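Local coordinates for P43 (Trichuris muris, PDB 6QIX), which is the major secreted protein of the whipworm parasite, tethers to matrix and inhibits interleukin-13 function, at residues P189-P194 / M251-K256. Sequence-based numbering, arbitrary orientation. Where two conformers were deposited one is given.
Sequences PAYGPP and MKRDKK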
loop_
_atom_site.group_PDB
_atom_site.type_symbol
_atom_site.label_atom_id
_atom_site.label_comp_id
_atom_site.label_asym_id
_atom_site.label_seq_id
_atom_site.Cartn_x
_atom_site.Cartn_y
_atom_site.Cartn_z
ATOM N N PRO A 189 10.185 -12.040 16.460
ATOM C CA PRO A 189 9.299 -13.021 17.082
ATOM C C PRO A 189 8.175 -13.442 16.148
ATOM O O PRO A 189 7.764 -12.711 15.253
ATOM C CB PRO A 189 8.758 -12.274 18.306
ATOM C CG PRO A 189 9.593 -11.137 18.514
ATOM C CD PRO A 189 10.193 -10.763 17.190
ATOM N N ALA A 190 7.630 -14.629 16.407
ATOM C CA ALA A 190 6.594 -15.160 15.536
ATOM C C ALA A 190 5.253 -14.456 15.735
ATOM O O ALA A 190 4.834 -14.171 16.868
ATOM C CB ALA A 190 6.413 -16.658 15.800
ATOM N N TYR A 191 4.569 -14.214 14.617
ATOM C CA TYR A 191 3.214 -13.670 14.677
ATOM C C TYR A 191 2.284 -14.697 15.304
ATOM O O TYR A 191 2.449 -15.915 15.113
ATOM C CB TYR A 191 2.692 -13.326 13.288
ATOM C CG TYR A 191 3.315 -12.117 12.631
ATOM C CD1 TYR A 191 3.004 -10.824 13.061
ATOM C CD2 TYR A 191 4.200 -12.253 11.575
ATOM C CE1 TYR A 191 3.577 -9.714 12.472
ATOM C CE2 TYR A 191 4.730 -11.144 10.960
ATOM C CZ TYR A 191 4.425 -9.881 11.416
ATOM O OH TYR A 191 4.962 -8.752 10.794
ATOM N N GLY A 192 1.278 -14.189 16.046
ATOM C CA GLY A 192 0.179 -15.013 16.480
ATOM C C GLY A 192 -0.815 -15.199 15.359
ATOM O O GLY A 192 -0.618 -14.723 14.204
ATOM N N PRO A 193 -1.904 -15.905 15.665
ATOM C CA PRO A 193 -2.938 -16.117 14.661
ATOM C C PRO A 193 -3.548 -14.797 14.227
ATOM O O PRO A 193 -3.740 -13.893 15.053
ATOM C CB PRO A 193 -3.970 -17.001 15.374
ATOM C CG PRO A 193 -3.595 -17.036 16.816
ATOM C CD PRO A 193 -2.174 -16.598 16.937
ATOM N N PRO A 194 -3.851 -14.628 12.940
ATOM C CA PRO A 194 -4.559 -13.398 12.516
ATOM C C PRO A 194 -5.933 -13.277 13.173
ATOM O O PRO A 194 -6.603 -14.279 13.450
ATOM C CB PRO A 194 -4.722 -13.568 11.005
ATOM C CG PRO A 194 -3.867 -14.694 10.626
ATOM C CD PRO A 194 -3.628 -15.554 11.819
ATOM N N MET A 251 -2.362 -8.910 12.407
ATOM C CA MET A 251 -1.399 -9.925 12.827
ATOM C C MET A 251 -0.390 -9.243 13.726
ATOM O O MET A 251 0.178 -8.212 13.351
ATOM C CB MET A 251 -0.722 -10.553 11.631
ATOM C CG MET A 251 -1.559 -11.636 10.994
ATOM S SD MET A 251 -0.640 -12.286 9.618
ATOM C CE MET A 251 0.817 -12.895 10.436
ATOM N N LYS A 252 -0.140 -9.834 14.893
ATOM C CA LYS A 252 0.663 -9.191 15.926
ATOM C C LYS A 252 1.774 -10.115 16.394
ATOM O O LYS A 252 1.579 -11.330 16.512
ATOM C CB LYS A 252 -0.216 -8.778 17.125
ATOM C CG LYS A 252 0.558 -8.019 18.214
ATOM C CD LYS A 252 -0.382 -7.524 19.348
ATOM C CE LYS A 252 0.321 -7.539 20.709
ATOM N NZ LYS A 252 -0.051 -6.343 21.543
ATOM N N ARG A 253 2.934 -9.519 16.671
ATOM C CA ARG A 253 4.056 -10.238 17.258
ATOM C C ARG A 253 4.659 -9.374 18.355
ATOM O O ARG A 253 4.417 -8.164 18.448
ATOM C CB ARG A 253 5.085 -10.611 16.183
ATOM C CG ARG A 253 5.737 -9.406 15.552
ATOM C CD ARG A 253 6.659 -9.835 14.414
ATOM N NE ARG A 253 7.157 -8.666 13.684
ATOM C CZ ARG A 253 7.810 -8.702 12.533
ATOM N NH1 ARG A 253 8.084 -9.879 11.950
ATOM N NH2 ARG A 253 8.199 -7.557 11.986
ATOM N N ASP A 254 5.449 -10.016 19.234
ATOM C CA ASP A 254 6.054 -9.281 20.331
ATOM C C ASP A 254 7.048 -8.235 19.827
ATOM O O ASP A 254 7.649 -8.372 18.761
ATOM C CB ASP A 254 6.800 -10.243 21.269
ATOM C CG ASP A 254 5.907 -10.867 22.308
ATOM O OD1 ASP A 254 4.691 -10.517 22.337
ATOM O OD2 ASP A 254 6.447 -11.699 23.104
ATOM N N LYS A 255 7.267 -7.205 20.636
ATOM C CA LYS A 255 8.214 -6.174 20.248
ATOM C C LYS A 255 9.620 -6.743 20.284
ATOM O O LYS A 255 9.924 -7.682 21.035
ATOM C CB LYS A 255 8.111 -4.953 21.165
ATOM C CG LYS A 255 6.886 -4.061 20.842
ATOM C CD LYS A 255 6.837 -2.788 21.689
ATOM C CE LYS A 255 5.528 -2.701 22.475
ATOM N NZ LYS A 255 5.273 -3.920 23.325
ATOM N N LYS A 256 10.476 -6.164 19.450
ATOM C CA LYS A 256 11.874 -6.532 19.362
ATOM C C LYS A 256 12.537 -5.487 18.478
ATOM O O LYS A 256 11.965 -5.099 17.460
ATOM C CB LYS A 256 12.085 -7.937 18.784
ATOM C CG LYS A 256 13.528 -8.452 19.036
ATOM C CD LYS A 256 13.732 -9.833 18.449
ATOM C CE LYS A 256 15.197 -10.253 18.547
ATOM N NZ LYS A 256 15.349 -11.690 18.203
HETATM O O HOH W 1 7.928 -12.654 12.398
HETATM O O HOH W 2 5.259 -13.116 19.197
HETATM O O HOH W 3 -2.049 -11.830 15.909
#
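Along the end of strand 246-252, one half of a two-stranded antiparallel sheet, the proline-rich loop 189-194 runs roughly antiparallel to residues 251-256 and shows how a loop without regular structure can still be held beside a strand. A single direct backbone hydrogen bond joins them, from Gly192 N to Lys252 O (2.9 Å, nearly straight at 169°). Two waters extend the pairing: one links Ala190 O to Asp254 N, another Pro193 O to Lys252 N. Around this backbone seam, Tyr191 lies between two side chains. Arg253 passes over one face of its ring, with CD 3.9 Å from the ring centroid in a CH-pi contact; the guanidinium is turned only 10° from the ring plane, and Tyr191 OH stands over its centre, 3.3 Å from Arg253 CZ, in van der Waals contact. From the other side comes Met251, whose chain bends at chi3 (60°) to bring CE within 3.4 Å of Tyr191 CG; its SD stands farther off above the ring as a Met-aromatic contact, while its CG packs on Pro194 CB at 3.7 Å. Polar partners also fix the guanidinium: NE bonds to Phe260 O, and NH1 reaches Pro189 O through a water in its plane. The Pro189 ring packs CG against Asp254 O (3.4 Å) and CD against Lys256 CB. Three loop prolines lack amide hydrogens, which probably contributes to sparse direct pairing; cohesion rests largely on aromatic and aliphatic packing and bridging water.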